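Long-range contacts in glycerate 2-kinase (Pyrococcus horikoshii, PDB 1X3L), which catalyses the ATP-dependent phosphorylation of D-glycerate to 2-phosphoglycerate, and can also take phosphate from other nucleotides or pyrophosphate: residues Leu56-Cys61 against Val79-Tyr84; Ala96-Pro101 against Ser134-Leu139. All coordinates share one frame; numbering follows the deposited sequence.

Contact 1: Leu56-Cys61 against Val79-Tyr84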
loop_
_atom_site.group_PDB
_atom_site.type_symbol
_atom_site.label_atom_id
_atom_site.label_comp_id
_atom_site.label_asym_id
_atom_site.label_seq_id
_atom_site.Cartn_x
_atom_site.Cartn_y
_atom_site.Cartn_z
ATOM N N LEU A 56 1.531 13.509 -3.492
ATOM C CA LEU A 56 2.518 13.229 -2.460
ATOM C C LEU A 56 2.688 11.725 -2.267
ATOM O O LEU A 56 1.710 10.988 -2.096
ATOM C CB LEU A 56 2.098 13.867 -1.132
ATOM C CG LEU A 56 0.646 13.606 -0.724
ATOM C CD1 LEU A 56 0.579 13.157 0.732
ATOM C CD2 LEU A 56 -0.175 14.870 -0.951
ATOM N N GLY A 57 3.939 11.279 -2.283
ATOM C CA GLY A 57 4.222 9.871 -2.113
ATOM C C GLY A 57 5.207 9.410 -3.162
ATOM O O GLY A 57 5.581 10.173 -4.049
ATOM N N LYS A 58 5.619 8.153 -3.064
ATOM C CA LYS A 58 6.575 7.584 -4.000
ATOM C C LYS A 58 6.067 7.505 -5.439
ATOM O O LYS A 58 6.865 7.464 -6.372
ATOM C CB LYS A 58 6.998 6.196 -3.514
ATOM C CG LYS A 58 7.739 6.221 -2.184
ATOM C CD LYS A 58 8.024 4.815 -1.685
ATOM C CE LYS A 58 8.709 4.839 -0.328
ATOM N NZ LYS A 58 8.877 3.465 0.227
ATOM N N ALA A 59 4.749 7.492 -5.624
ATOM C CA ALA A 59 4.174 7.417 -6.968
ATOM C C ALA A 59 3.519 8.734 -7.390
ATOM O O ALA A 59 2.723 8.769 -8.330
ATOM C CB ALA A 59 3.151 6.288 -7.033
ATOM N N ALA A 60 3.861 9.813 -6.695
ATOM C CA ALA A 60 3.303 11.126 -6.987
ATOM C C ALA A 60 3.363 11.498 -8.471
ATOM O O ALA A 60 2.357 11.901 -9.061
ATOM C CB ALA A 60 4.020 12.187 -6.153
ATOM N N CYS A 61 4.542 11.364 -9.075
ATOM C CA CYS A 61 4.710 11.703 -10.485
ATOM C C CYS A 61 3.932 10.788 -11.418
ATOM O O CYS A 61 3.324 11.254 -12.381
ATOM C CB CYS A 61 6.190 11.685 -10.870
ATOM S SG CYS A 61 7.139 13.026 -10.121
ATOM N N VAL A 79 5.224 15.857 -4.927
ATOM C CA VAL A 79 6.327 15.681 -3.984
ATOM C C VAL A 79 6.657 14.198 -3.862
ATOM O O VAL A 79 5.815 13.400 -3.441
ATOM C CB VAL A 79 5.955 16.239 -2.597
ATOM C CG1 VAL A 79 7.193 16.309 -1.713
ATOM C CG2 VAL A 79 5.319 17.614 -2.747
ATOM N N THR A 80 7.882 13.832 -4.234
ATOM C CA THR A 80 8.301 12.437 -4.191
ATOM C C THR A 80 9.735 12.283 -3.682
ATOM O O THR A 80 10.414 13.269 -3.407
ATOM C CB THR A 80 8.174 11.793 -5.595
ATOM O OG1 THR A 80 8.374 10.379 -5.498
ATOM C CG2 THR A 80 9.207 12.383 -6.556
ATOM N N LYS A 81 10.183 11.037 -3.555
ATOM C CA LYS A 81 11.529 10.741 -3.072
ATOM C C LYS A 81 12.629 11.155 -4.045
ATOM O O LYS A 81 12.389 11.327 -5.242
ATOM C CB LYS A 81 11.666 9.246 -2.782
ATOM C CG LYS A 81 10.912 8.766 -1.560
ATOM C CD LYS A 81 11.093 7.261 -1.357
ATOM C CE LYS A 81 12.563 6.878 -1.195
ATOM N NZ LYS A 81 13.193 7.501 0.002
ATOM N N TYR A 82 13.838 11.316 -3.516
ATOM C CA TYR A 82 14.985 11.689 -4.332
ATOM C C TYR A 82 15.246 10.573 -5.337
ATOM O O TYR A 82 15.336 9.403 -4.965
ATOM C CB TYR A 82 16.220 11.899 -3.446
ATOM C CG TYR A 82 16.112 13.103 -2.534
ATOM C CD1 TYR A 82 16.036 14.394 -3.061
ATOM C CD2 TYR A 82 16.060 12.951 -1.150
ATOM C CE1 TYR A 82 15.907 15.504 -2.229
ATOM C CE2 TYR A 82 15.931 14.055 -0.308
ATOM C CZ TYR A 82 15.854 15.326 -0.853
ATOM O OH TYR A 82 15.713 16.421 -0.026
ATOM N N GLY A 83 15.354 10.942 -6.610
ATOM C CA GLY A 83 15.593 9.956 -7.648
ATOM C C GLY A 83 14.328 9.571 -8.397
ATOM O O GLY A 83 14.391 9.135 -9.547
ATOM N N TYR A 84 13.175 9.733 -7.750
ATOM C CA TYR A 84 11.894 9.389 -8.361
ATOM C C TYR A 84 11.449 10.437 -9.379
ATOM O O TYR A 84 10.434 10.272 -10.047
ATOM C CB TYR A 84 10.854 9.117 -7.270
ATOM C CG TYR A 84 11.148 7.884 -6.442
ATOM C CD1 TYR A 84 12.391 7.705 -5.833
ATOM C CD2 TYR A 84 10.183 6.893 -6.268
ATOM C CE1 TYR A 84 12.665 6.569 -5.072
ATOM C CE2 TYR A 84 10.447 5.753 -5.510
ATOM C CZ TYR A 84 11.689 5.597 -4.916
ATOM O OH TYR A 84 11.953 4.469 -4.170
HETATM O O HOH W 1 7.042 9.930 -8.280
#
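Leu56 and Val79 pair as neighbours on parallel strands, with their side chains on the same face of the sheet. The CA of Leu56 sits 3.4 Å from Val79 O in a CA-H...O contact. The same carbonyl oxygen takes the N-H of Gly57, with 3.1 Å between Gly57 N and Val79 O, and the bond runs nearly along the C=O axis (175°). The chain then turns. Gly57 has phi 133°, where a CB would be jammed against the preceding carbonyl oxygen. A type I turn from Gly57 to Ala60 leads into helix 60-70. Lys58 follows, extended beyond CG, and lies alongside Lys81 with both chains pointing the same way. Methylenes do the touching, Lys58 CE being 3.6 Å from Lys81 CD. The carbonyl oxygen of Lys58 comes to the edge of the Tyr84 ring, near its plane. Lys81 CB lies over one face of that ring, offset toward the rim. Ala60 CB packs on Val79 O at 3.5 Å. Cys61 SG reaches the methyl CG2 of Thr80. A water accepts from Cys61 N, donates to Lys58 O and is hydrogen-bonded to Thr80 OG1 at 3.1 Å. Thr80 places OG1 there with that atom anti to its own N (chi1 -170°). This is the strand-to-helix turn of a beta-alpha-beta unit. Lys58 probably binds substrate, as in related enzymes. Lys58 NZ and Lys81 NZ are 5.9 Å apart, so together they would probably make this end of the sheet attractive to an anionic ligand.

Contact 2: Ala96-Pro101 against Ser134-Leu139. With SO4 (sulfate ion), chain B.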
loop_
_atom_site.group_PDB
_atom_site.type_symbol
_atom_site.label_atom_id
_atom_site.label_comp_id
_atom_site.label_asym_id
_atom_site.label_seq_id
_atom_site.Cartn_x
_atom_site.Cartn_y
_atom_site.Cartn_z
ATOM N N ALA A 96 11.785 15.145 -2.000
ATOM C CA ALA A 96 12.020 15.428 -0.592
ATOM C C ALA A 96 12.530 14.245 0.214
ATOM O O ALA A 96 12.667 13.140 -0.300
ATOM C CB ALA A 96 10.747 15.971 0.038
ATOM N N GLY A 97 12.795 14.489 1.491
ATOM C CA GLY A 97 13.308 13.447 2.360
ATOM C C GLY A 97 12.330 12.367 2.787
ATOM O O GLY A 97 11.134 12.615 2.982
ATOM N N HIS A 98 12.865 11.158 2.933
ATOM C CA HIS A 98 12.111 9.984 3.357
ATOM C C HIS A 98 13.120 8.880 3.659
ATOM O O HIS A 98 14.067 8.676 2.898
ATOM C CB HIS A 98 11.150 9.529 2.251
ATOM C CG HIS A 98 10.376 8.294 2.595
ATOM N ND1 HIS A 98 10.914 7.028 2.504
ATOM C CD2 HIS A 98 9.121 8.135 3.078
ATOM C CE1 HIS A 98 10.024 6.142 2.916
ATOM N NE2 HIS A 98 8.927 6.789 3.271
ATOM N N PRO A 99 12.922 8.131 4.757
ATOM C CA PRO A 99 11.845 8.202 5.751
ATOM C C PRO A 99 11.909 9.377 6.726
ATOM O O PRO A 99 11.033 9.529 7.574
ATOM C CB PRO A 99 11.967 6.864 6.467
ATOM C CG PRO A 99 13.443 6.674 6.507
ATOM C CD PRO A 99 13.866 7.052 5.098
ATOM N N ILE A 100 12.947 10.199 6.622
ATOM C CA ILE A 100 13.078 11.348 7.512
ATOM C C ILE A 100 12.849 12.617 6.713
ATOM O O ILE A 100 13.525 12.864 5.715
ATOM C CB ILE A 100 14.470 11.407 8.167
ATOM C CG1 ILE A 100 14.712 10.131 8.975
ATOM C CG2 ILE A 100 14.570 12.634 9.075
ATOM C CD1 ILE A 100 16.072 10.081 9.642
ATOM N N PRO A 101 11.887 13.444 7.147
ATOM C CA PRO A 101 11.575 14.693 6.451
ATOM C C PRO A 101 12.713 15.709 6.485
ATOM O O PRO A 101 13.481 15.764 7.448
ATOM C CB PRO A 101 10.340 15.191 7.192
ATOM C CG PRO A 101 10.605 14.737 8.599
ATOM C CD PRO A 101 11.105 13.324 8.392
ATOM N N SER A 134 4.037 10.750 4.584
ATOM C CA SER A 134 4.232 11.384 5.889
ATOM C C SER A 134 5.521 12.192 5.996
ATOM O O SER A 134 5.510 13.315 6.499
ATOM C CB SER A 134 4.203 10.342 7.010
ATOM O OG SER A 134 2.897 9.832 7.197
ATOM N N ALA A 135 6.626 11.617 5.529
ATOM C CA ALA A 135 7.922 12.288 5.584
ATOM C C ALA A 135 8.138 13.226 4.399
ATOM O O ALA A 135 8.721 14.302 4.542
ATOM C CB ALA A 135 9.040 11.249 5.636
ATOM N N LEU A 136 7.660 12.814 3.230
ATOM C CA LEU A 136 7.809 13.600 2.011
ATOM C C LEU A 136 6.961 14.862 1.976
ATOM O O LEU A 136 7.300 15.826 1.291
ATOM C CB LEU A 136 7.439 12.753 0.796
ATOM C CG LEU A 136 8.302 11.543 0.448
ATOM C CD1 LEU A 136 7.600 10.722 -0.637
ATOM C CD2 LEU A 136 9.682 12.013 -0.016
ATOM N N PHE A 137 5.855 14.850 2.711
ATOM C CA PHE A 137 4.929 15.971 2.714
ATOM C C PHE A 137 4.608 16.382 4.145
ATOM O O PHE A 137 3.731 15.798 4.784
ATOM C CB PHE A 137 3.653 15.537 1.997
ATOM C CG PHE A 137 2.736 16.657 1.637
ATOM C CD1 PHE A 137 3.001 17.461 0.533
ATOM C CD2 PHE A 137 1.574 16.878 2.367
ATOM C CE1 PHE A 137 2.111 18.466 0.157
ATOM C CE2 PHE A 137 0.680 17.883 1.998
ATOM C CZ PHE A 137 0.950 18.675 0.892
ATOM N N GLU A 138 5.317 17.388 4.645
ATOM C CA GLU A 138 5.097 17.841 6.010
ATOM C C GLU A 138 5.376 19.320 6.233
ATOM O O GLU A 138 6.268 19.909 5.623
ATOM C CB GLU A 138 5.944 17.004 6.977
ATOM C CG GLU A 138 5.837 17.432 8.439
ATOM C CD GLU A 138 4.399 17.518 8.930
ATOM O OE1 GLU A 138 3.679 16.503 8.871
ATOM O OE2 GLU A 138 3.984 18.603 9.380
ATOM N N LEU A 139 4.582 19.908 7.121
ATOM C CA LEU A 139 4.696 21.309 7.491
ATOM C C LEU A 139 4.260 21.417 8.951
ATOM O O LEU A 139 3.073 21.342 9.260
ATOM C CB LEU A 139 3.789 22.170 6.605
ATOM C CG LEU A 139 3.850 23.681 6.843
ATOM C CD1 LEU A 139 5.283 24.174 6.656
ATOM C CD2 LEU A 139 2.908 24.392 5.882
HETATM S S SO4 B . 3.501 6.546 5.213
HETATM O O1 SO4 B . 2.192 6.776 5.845
HETATM O O2 SO4 B . 4.339 5.761 6.135
HETATM O O3 SO4 B . 4.160 7.831 4.914
HETATM O O4 SO4 B . 3.320 5.800 3.955
#
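Leu136 lays its CD2 methyl over the backbone carbonyl oxygens of Ala96 and Gly97. Leu136 CD2 is 3.2 Å from Ala96 O and 4.1 Å from Ala96 CB. Leu136 CD2 also meets His98 CB at 3.7 Å. The leucine gets there with CG anti to its carbonyl carbon (chi1 -65°). An alanine here would lack CG and both methyls, and is likely to leave a gap beside His98 and Ala96 and the imidazole with less support on that side. Ala135 fills the hollow of the loop. Ala135 CB packs 3.3 Å from Pro99 O, and Pro101 CD closes on the same methyl at 4.0 Å. The His98 ring meets Ala135 CB and Leu136 CG obliquely. The peptide before Pro99 is cis, which probably helps the loop curl round the methyl. Pro101 CB rests on Ala135 O, which also accepts a hydrogen bond from Ser105 OG of helix 103-118. At the start of the second segment, Ser134 N donates to sulfate O3 at 2.9 Å, with an angle of 164° at the hydrogen. Gly132 N and Ala206 N also bind the ion. The sulfate probably came from the crystallisation liquor, but its backbone N-H ligands are consistent with a place for a phosphate or carboxylate. The contact thus rests on van der Waals fit, largely of carbons against carbonyl oxygens, with no hydrogen bond across it. It sets His98, whose side chain touches Lys58, beside an anion-binding turn.

The two contacts follow in series along the chain, contact 1 closing before contact 2 opens. Their centres are about 10 Å apart, on the same side of the chain's centre. Both lie at the C-terminal end of the parallel six-stranded sheet. Contact 1 brings the end of strand 51-56 and the start of helix 60-70 against the end of strand 75-81, all in one beta-alpha-beta unit. Contact 2 starts at the end of the outermost strand 92-96 and reaches helix 133-136, which follows strand 124-129. They touch directly: Thr80 O and Ala96 N, 2.7 Å apart, probably form a hydrogen bond, and Val79 packs on Leu136. Successive loops thus gather round Lys58, consistent with a substrate site at this end of the sheet.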